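Phycocyanobilin lyase subunit alpha (Nostoc sp. PCC 7120, PDB 5N3U) associates with CpcF to form a lyase that is probably required for attaching the bilin chromophore to the phycocyanin alpha subunit CpcA. Local coordinates at residues 176-188 and 209-223. Residues are numbered along the deposited sequence; the frame is centred on the assembly and turned at random.
Sequences SRVQCAAARAMYQ and NLRRVALGDLGAIGY
R184 and D217 make the one salt bridge between helix 176-188 and the nearly parallel helix 209-221, and the hydrogen bond within it is weak: R184 NE lies 3.1 Å from D217 OD1, with an N-H...O angle of 125°. With CG anti to the backbone N (chi1 178°) and an extended chain, R184 crosses the aspartate, whose carboxylate stands at the guanidinium edge with its plane 84° from it. A220 CB covers a guanidinium face, 3.4 Å from R184 NH2, and that nitrogen has a stronger partner in E113. D217 OD1 also lies close to the like-charged E153, so a leucine in place of R184 would probably leave D217 and E113 without their salt-bridge partner and the D217-E153 pair with less positive charge to offset it.

Parallel packing of equivalent helices from neighbouring repeats is characteristic of HEAT-type solenoids, consistent with the HEAT-repeat family region that holds both helices. Here the axes approach to 10.1 Å, and the intervening helix 193-203 packs on both, through M186 and A214.

Apolar contacts fill the seam on either side of the salt bridge. In one of two modelled conformers, C180 SG meets V213 CG1 at 3.7 Å, while S176 CB touches L210 CD1. The other methyl of V213, CG2, lies over a face of the R177 guanidinium, whose charge is paired with E149. Toward the C-terminal end I221 CG2 presses on Q188 CG at 3.4 Å, whereas CB and the CG1-CD1 branch bear on Y187 CD1.

Aromatic and water-mediated contacts finish this end. The rings of Y187 and Y223 meet obliquely, and Y223 OH is hydrogen-bonded to E197. A water in the plane of the Y187 ring binds Y187 OH at 2.8 Å and donates to I221 O and, weakly, to G222 O, where the positive phi of G222 ends the helix.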
ATOM      1  N   SER A 176      15.619   4.788 -24.862  1.00 25.53           N
ATOM      2  CA  SER A 176      16.185   5.595 -23.771  1.00 31.02           C
ATOM      3  C   SER A 176      16.632   4.761 -22.581  1.00 29.55           C
ATOM      4  O   SER A 176      17.657   5.035 -22.021  1.00 23.15           O
ATOM      5  CB  SER A 176      15.142   6.598 -23.216  1.00 34.39           C
ATOM      6  OG  SER A 176      15.141   7.680 -24.060  1.00 44.43           O
ATOM      7  N   ARG A 177      15.853   3.731 -22.242  1.00 25.23           N
ATOM      8  CA  ARG A 177      16.217   2.842 -21.161  1.00 25.96           C
ATOM      9  C   ARG A 177      17.439   2.095 -21.407  1.00 20.77           C
ATOM     10  O   ARG A 177      18.219   1.837 -20.479  1.00 20.93           O
ATOM     11  CB  ARG A 177      15.028   1.897 -20.852  1.00 32.41           C
ATOM     12  CG  ARG A 177      13.937   2.758 -20.137  1.00 42.26           C
ATOM     13  CD  ARG A 177      12.641   1.992 -19.796  1.00 53.89           C
ATOM     14  NE  ARG A 177      12.955   0.989 -18.773  1.00 58.22           N
ATOM     15  CZ  ARG A 177      12.558   0.952 -17.504  1.00 50.65           C
ATOM     16  NH1 ARG A 177      11.680   1.811 -16.980  1.00 54.07           N
ATOM     17  NH2 ARG A 177      13.052  -0.014 -16.745  1.00 52.52           N
ATOM     18  N   VAL A 178      17.673   1.711 -22.657  1.00 19.83           N
ATOM     19  CA  VAL A 178      18.921   1.013 -23.016  1.00 19.51           C
ATOM     20  C   VAL A 178      20.137   1.957 -22.892  1.00 22.36           C
ATOM     21  O   VAL A 178      21.237   1.570 -22.449  1.00 18.10           O
ATOM     22  CB  VAL A 178      18.783   0.394 -24.399  1.00 22.34           C
ATOM     23  CG1 VAL A 178      20.051  -0.174 -24.853  1.00 22.21           C
ATOM     24  CG2 VAL A 178      17.631  -0.670 -24.365  1.00 20.91           C
ATOM     25  N   GLN A 179      19.951   3.192 -23.329  1.00 20.88           N
ATOM     26  CA  GLN A 179      21.074   4.139 -23.213  1.00 22.02           C
ATOM     27  C   GLN A 179      21.458   4.410 -21.776  1.00 19.74           C
ATOM     28  O   GLN A 179      22.656   4.551 -21.476  1.00 21.90           O
ATOM     29  CB  GLN A 179      20.689   5.465 -23.862  1.00 24.46           C
ATOM     30  CG  GLN A 179      20.482   5.337 -25.316  1.00 25.04           C
ATOM     31  CD  GLN A 179      20.030   6.651 -25.930  1.00 36.97           C
ATOM     32  OE1 GLN A 179      19.001   7.209 -25.575  1.00 39.99           O
ATOM     33  NE2 GLN A 179      20.806   7.126 -26.854  1.00 37.88           N
ATOM     34  N   CYS A 180      20.466   4.497 -20.908  1.00 19.23           N
ATOM     35  CA  CYS A 180      20.687   4.706 -19.484  0.52 20.83           C
ATOM     36  C   CYS A 180      21.457   3.560 -18.859  1.00 19.35           C
ATOM     37  O   CYS A 180      22.419   3.757 -18.080  1.00 20.23           O
ATOM     38  CB  CYS A 180      19.346   4.905 -18.822  0.52 23.10           C
ATOM     39  SG  CYS A 180      19.369   5.401 -17.102  0.52 25.29           S
ATOM     40  N   ALA A 181      21.042   2.313 -19.194  1.00 19.92           N
ATOM     41  CA  ALA A 181      21.770   1.177 -18.732  1.00 18.62           C
ATOM     42  C   ALA A 181      23.217   1.139 -19.207  1.00 21.34           C
ATOM     43  O   ALA A 181      24.120   0.729 -18.437  1.00 20.31           O
ATOM     44  CB  ALA A 181      21.001  -0.050 -19.112  1.00 22.58           C
ATOM     45  N   ALA A 182      23.465   1.514 -20.492  1.00 19.97           N
ATOM     46  CA  ALA A 182      24.796   1.548 -21.043  1.00 20.05           C
ATOM     47  C   ALA A 182      25.622   2.639 -20.308  1.00 19.20           C
ATOM     48  O   ALA A 182      26.773   2.402 -19.974  1.00 19.91           O
ATOM     49  CB  ALA A 182      24.754   1.836 -22.527  1.00 23.64           C
ATOM     50  N   ALA A 183      24.985   3.756 -19.964  1.00 20.36           N
ATOM     51  CA  ALA A 183      25.681   4.813 -19.155  1.00 19.44           C
ATOM     52  C   ALA A 183      26.078   4.339 -17.815  1.00 19.41           C
ATOM     53  O   ALA A 183      27.218   4.453 -17.373  1.00 17.57           O
ATOM     54  CB  ALA A 183      24.828   6.016 -19.052  1.00 21.14           C
ATOM     55  N   ARG A 184      25.159   3.625 -17.168  1.00 19.93           N
ATOM     56  CA  ARG A 184      25.525   2.986 -15.925  1.00 21.28           C
ATOM     57  C   ARG A 184      26.601   2.013 -15.961  1.00 19.57           C
ATOM     58  O   ARG A 184      27.546   2.036 -15.139  1.00 20.35           O
ATOM     59  CB  ARG A 184      24.262   2.343 -15.298  1.00 24.71           C
ATOM     60  CG  ARG A 184      24.519   1.599 -14.026  1.00 28.16           C
ATOM     61  CD  ARG A 184      23.321   0.690 -13.917  1.00 36.26           C
ATOM     62  NE  ARG A 184      22.957   0.064 -12.649  1.00 38.73           N
ATOM     63  CZ  ARG A 184      23.463  -1.022 -12.130  1.00 44.20           C
ATOM     64  NH1 ARG A 184      24.565  -1.652 -12.634  1.00 47.79           N
ATOM     65  NH2 ARG A 184      22.882  -1.441 -11.004  1.00 44.08           N
ATOM     66  N   ALA A 185      26.526   1.105 -16.905  1.00 19.44           N
ATOM     67  CA  ALA A 185      27.576   0.143 -17.046  1.00 19.50           C
ATOM     68  C   ALA A 185      28.926   0.779 -17.422  1.00 20.05           C
ATOM     69  O   ALA A 185      29.974   0.429 -16.868  1.00 20.00           O
ATOM     70  CB  ALA A 185      27.227  -0.873 -18.066  1.00 20.20           C
ATOM     71  N   MET A 186      28.869   1.761 -18.311  1.00 20.37           N
ATOM     72  CA  MET A 186      30.119   2.397 -18.686  1.00 20.77           C
ATOM     73  C   MET A 186      30.807   3.074 -17.492  1.00 21.94           C
ATOM     74  O   MET A 186      32.042   2.993 -17.329  1.00 24.39           O
ATOM     75  CB  MET A 186      29.846   3.352 -19.823  1.00 22.90           C
ATOM     76  CG  MET A 186      29.665   2.689 -21.216  1.00 23.56           C
ATOM     77  SD  MET A 186      31.008   1.677 -21.760  1.00 24.11           S
ATOM     78  CE  MET A 186      32.341   2.932 -22.070  1.00 28.27           C
ATOM     79  N   TYR A 187      30.034   3.773 -16.701  1.00 20.13           N
ATOM     80  CA  TYR A 187      30.581   4.333 -15.471  1.00 22.67           C
ATOM     81  C   TYR A 187      31.169   3.292 -14.522  1.00 24.84           C
ATOM     82  O   TYR A 187      32.305   3.404 -14.010  1.00 23.78           O
ATOM     83  CB  TYR A 187      29.570   5.168 -14.767  1.00 23.85           C
ATOM     84  CG  TYR A 187      30.237   5.875 -13.576  1.00 25.27           C
ATOM     85  CD1 TYR A 187      30.322   5.255 -12.319  1.00 26.88           C
ATOM     86  CD2 TYR A 187      30.809   7.119 -13.732  1.00 26.75           C
ATOM     87  CE1 TYR A 187      30.944   5.895 -11.242  1.00 29.36           C
ATOM     88  CE2 TYR A 187      31.435   7.767 -12.666  1.00 27.81           C
ATOM     89  CZ  TYR A 187      31.512   7.151 -11.437  1.00 30.79           C
ATOM     90  OH  TYR A 187      32.131   7.754 -10.367  1.00 34.65           O
ATOM     91  N   GLN A 188      30.440   2.204 -14.288  1.00 26.21           N
ATOM     92  CA  GLN A 188      30.959   1.204 -13.413  1.00 23.56           C
ATOM     93  C   GLN A 188      32.195   0.616 -13.870  1.00 25.51           C
ATOM     94  O   GLN A 188      33.067   0.344 -13.077  1.00 26.71           O
ATOM     95  CB  GLN A 188      29.938   0.073 -13.148  1.00 28.24           C
ATOM     96  CG  GLN A 188      28.789   0.509 -12.349  1.00 28.59           C
ATOM     97  CD  GLN A 188      27.761  -0.645 -12.165  1.00 34.21           C
ATOM     98  OE1 GLN A 188      27.143  -1.120 -13.120  1.00 33.78           O
ATOM     99  NE2 GLN A 188      27.566  -1.034 -10.986  1.00 32.69           N
ATOM    100  N   ASN A 209       9.504   7.542 -14.864  1.00 38.01           N
ATOM    101  CA  ASN A 209      10.082   6.198 -14.744  1.00 45.94           C
ATOM    102  C   ASN A 209      11.563   6.183 -14.987  1.00 39.60           C
ATOM    103  O   ASN A 209      12.273   5.399 -14.438  1.00 42.24           O
ATOM    104  CB  ASN A 209       9.566   5.233 -15.804  1.00 46.44           C
ATOM    105  CG  ASN A 209       8.096   5.263 -15.955  1.00 48.32           C
ATOM    106  OD1 ASN A 209       7.379   4.731 -15.130  1.00 47.35           O
ATOM    107  ND2 ASN A 209       7.631   5.871 -17.018  1.00 47.06           N
ATOM    108  N   LEU A 210      12.000   7.056 -15.850  1.00 37.38           N
ATOM    109  CA  LEU A 210      13.392   7.135 -16.253  1.00 35.71           C
ATOM    110  C   LEU A 210      14.154   7.783 -15.109  1.00 31.96           C
ATOM    111  O   LEU A 210      15.216   7.366 -14.778  1.00 32.48           O
ATOM    112  CB  LEU A 210      13.560   7.948 -17.520  1.00 42.67           C
ATOM    113  CG  LEU A 210      13.954   7.090 -18.709  1.00 55.65           C
ATOM    114  CD1 LEU A 210      14.158   7.881 -19.974  1.00 56.23           C
ATOM    115  CD2 LEU A 210      15.198   6.323 -18.367  1.00 55.38           C
ATOM    116  N   ARG A 211      13.579   8.818 -14.525  1.00 30.32           N
ATOM    117  CA  ARG A 211      14.156   9.431 -13.322  1.00 30.97           C
ATOM    118  C   ARG A 211      14.371   8.396 -12.218  1.00 27.85           C
ATOM    119  O   ARG A 211      15.441   8.324 -11.571  1.00 26.44           O
ATOM    120  CB  ARG A 211      13.262  10.592 -12.880  1.00 33.16           C
ATOM    121  CG  ARG A 211      13.135  11.690 -13.894  1.00 33.93           C
ATOM    122  CD  ARG A 211      12.765  13.074 -13.359  1.00 40.33           C
ATOM    123  NE  ARG A 211      11.400  13.124 -12.899  1.00 44.49           N
ATOM    124  CZ  ARG A 211      10.310  13.385 -13.608  1.00 47.22           C
ATOM    125  NH1 ARG A 211      10.351  13.727 -14.871  1.00 43.09           N
ATOM    126  NH2 ARG A 211       9.132  13.317 -12.996  1.00 44.58           N
ATOM    127  N   ARG A 212      13.429   7.474 -12.053  1.00 26.65           N
ATOM    128  CA  ARG A 212      13.557   6.466 -11.028  1.00 24.97           C
ATOM    129  C   ARG A 212      14.673   5.538 -11.304  1.00 25.27           C
ATOM    130  O   ARG A 212      15.450   5.168 -10.434  1.00 23.98           O
ATOM    131  CB  ARG A 212      12.234   5.674 -10.815  1.00 26.96           C
ATOM    132  CG  ARG A 212      11.057   6.527 -10.371  1.00 26.64           C
ATOM    133  CD  ARG A 212       9.835   5.617 -10.415  1.00 30.56           C
ATOM    134  NE  ARG A 212       8.658   6.198  -9.820  1.00 27.69           N
ATOM    135  CZ  ARG A 212       7.402   5.798 -10.082  1.00 27.64           C
ATOM    136  NH1 ARG A 212       7.155   4.873 -10.991  1.00 30.56           N
ATOM    137  NH2 ARG A 212       6.405   6.327  -9.447  1.00 25.92           N
ATOM    138  N   VAL A 213      14.773   5.128 -12.534  1.00 24.95           N
ATOM    139  CA  VAL A 213      15.875   4.280 -12.967  1.00 26.66           C
ATOM    140  C   VAL A 213      17.231   5.010 -12.775  1.00 23.06           C
ATOM    141  O   VAL A 213      18.176   4.420 -12.243  1.00 26.62           O
ATOM    142  CB  VAL A 213      15.692   3.884 -14.450  1.00 34.25           C
ATOM    143  CG1 VAL A 213      17.005   3.388 -15.025  1.00 36.86           C
ATOM    144  CG2 VAL A 213      14.597   2.803 -14.521  1.00 36.19           C
ATOM    145  N   ALA A 214      17.289   6.269 -13.154  1.00 26.49           N
ATOM    146  CA  ALA A 214      18.543   7.017 -13.014  1.00 29.35           C
ATOM    147  C   ALA A 214      18.964   7.106 -11.517  1.00 27.72           C
ATOM    148  O   ALA A 214      20.134   6.946 -11.171  1.00 27.07           O
ATOM    149  CB  ALA A 214      18.361   8.371 -13.618  1.00 30.50           C
ATOM    150  N   LEU A 215      17.970   7.308 -10.633  1.00 27.73           N
ATOM    151  CA  LEU A 215      18.230   7.272  -9.220  1.00 26.76           C
ATOM    152  C   LEU A 215      18.823   5.991  -8.757  1.00 25.57           C
ATOM    153  O   LEU A 215      19.844   5.985  -8.026  1.00 27.44           O
ATOM    154  CB  LEU A 215      16.982   7.646  -8.407  1.00 27.08           C
ATOM    155  CG  LEU A 215      16.649   9.080  -8.515  1.00 26.26           C
ATOM    156  CD1 LEU A 215      15.210   9.440  -8.078  1.00 29.45           C
ATOM    157  CD2 LEU A 215      17.700   9.899  -7.771  1.00 26.84           C
ATOM    158  N   GLY A 216      18.223   4.859  -9.106  1.00 27.82           N
ATOM    159  CA  GLY A 216      18.781   3.614  -8.729  1.00 27.19           C
ATOM    160  C   GLY A 216      20.195   3.393  -9.251  1.00 27.94           C
ATOM    161  O   GLY A 216      21.076   2.850  -8.583  1.00 27.86           O
ATOM    162  N   ASP A 217      20.431   3.832 -10.477  1.00 29.04           N
ATOM    163  CA  ASP A 217      21.753   3.682 -11.114  1.00 27.27           C
ATOM    164  C   ASP A 217      22.815   4.562 -10.396  1.00 23.42           C
ATOM    165  O   ASP A 217      23.916   4.109 -10.129  1.00 26.31           O
ATOM    166  CB  ASP A 217      21.682   4.084 -12.628  1.00 27.69           C
ATOM    167  CG  ASP A 217      20.898   3.106 -13.488  1.00 37.03           C
ATOM    168  OD1 ASP A 217      20.552   1.974 -13.017  1.00 40.40           O
ATOM    169  OD2 ASP A 217      20.586   3.465 -14.646  1.00 35.43           O
ATOM    170  N   LEU A 218      22.444   5.785 -10.082  1.00 25.67           N
ATOM    171  CA  LEU A 218      23.361   6.690  -9.389  1.00 28.26           C
ATOM    172  C   LEU A 218      23.711   6.191  -8.033  1.00 29.94           C
ATOM    173  O   LEU A 218      24.892   6.223  -7.629  1.00 29.33           O
ATOM    174  CB  LEU A 218      22.800   8.080  -9.297  1.00 27.13           C
ATOM    175  CG  LEU A 218      22.820   8.792 -10.622  1.00 28.49           C
ATOM    176  CD1 LEU A 218      21.838   9.935 -10.655  1.00 28.30           C
ATOM    177  CD2 LEU A 218      24.233   9.251 -10.902  1.00 28.91           C
ATOM    178  N   GLY A 219      22.723   5.615  -7.344  1.00 30.06           N
ATOM    179  CA  GLY A 219      23.023   4.850  -6.127  1.00 28.87           C
ATOM    180  C   GLY A 219      23.949   3.682  -6.266  1.00 29.95           C
ATOM    181  O   GLY A 219      24.926   3.571  -5.537  1.00 32.03           O
ATOM    182  N   ALA A 220      23.709   2.862  -7.278  1.00 29.47           N
ATOM    183  CA  ALA A 220      24.554   1.692  -7.567  1.00 25.01           C
ATOM    184  C   ALA A 220      25.985   2.034  -7.890  1.00 27.96           C
ATOM    185  O   ALA A 220      26.902   1.325  -7.546  1.00 31.40           O
ATOM    186  CB  ALA A 220      23.963   0.927  -8.746  1.00 31.81           C
ATOM    187  N   ILE A 221      26.211   3.149  -8.525  1.00 27.30           N
ATOM    188  CA  ILE A 221      27.558   3.487  -8.881  1.00 31.64           C
ATOM    189  C   ILE A 221      28.206   4.395  -7.860  1.00 35.25           C
ATOM    190  O   ILE A 221      29.404   4.545  -7.879  1.00 36.13           O
ATOM    191  CB  ILE A 221      27.598   4.080 -10.297  1.00 29.71           C
ATOM    192  CG1 ILE A 221      26.939   5.435 -10.318  1.00 36.44           C
ATOM    193  CG2 ILE A 221      26.932   3.093 -11.252  1.00 35.98           C
ATOM    194  CD1 ILE A 221      26.884   6.125 -11.650  1.00 42.52           C
ATOM    195  N   GLY A 222      27.403   5.040  -7.012  1.00 37.42           N
ATOM    196  CA  GLY A 222      27.914   5.863  -5.918  1.00 32.55           C
ATOM    197  C   GLY A 222      28.507   7.179  -6.395  1.00 35.34           C
ATOM    198  O   GLY A 222      29.453   7.638  -5.783  1.00 38.68           O
ATOM    199  N   TYR A 223      27.942   7.794  -7.436  1.00 35.07           N
ATOM    200  CA  TYR A 223      28.503   9.007  -8.058  1.00 32.93           C
ATOM    201  C   TYR A 223      28.227  10.255  -7.243  1.00 28.12           C
ATOM    202  O   TYR A 223      27.166  10.886  -7.368  1.00 29.81           O
ATOM    203  CB  TYR A 223      27.931   9.190  -9.474  1.00 28.59           C
ATOM    204  CG  TYR A 223      28.472  10.360 -10.309  1.00 30.80           C
ATOM    205  CD1 TYR A 223      29.850  10.530 -10.543  1.00 35.99           C
ATOM    206  CD2 TYR A 223      27.593  11.251 -10.924  1.00 29.63           C
ATOM    207  CE1 TYR A 223      30.329  11.598 -11.322  1.00 32.50           C
ATOM    208  CE2 TYR A 223      28.049  12.272 -11.739  1.00 32.64           C
ATOM    209  CZ  TYR A 223      29.418  12.453 -11.905  1.00 36.52           C
ATOM    210  OH  TYR A 223      29.813  13.497 -12.678  1.00 31.98           O
TER
HETATM  211  O   HOH W   1      31.570   6.627  -7.828  1.00 45.14           O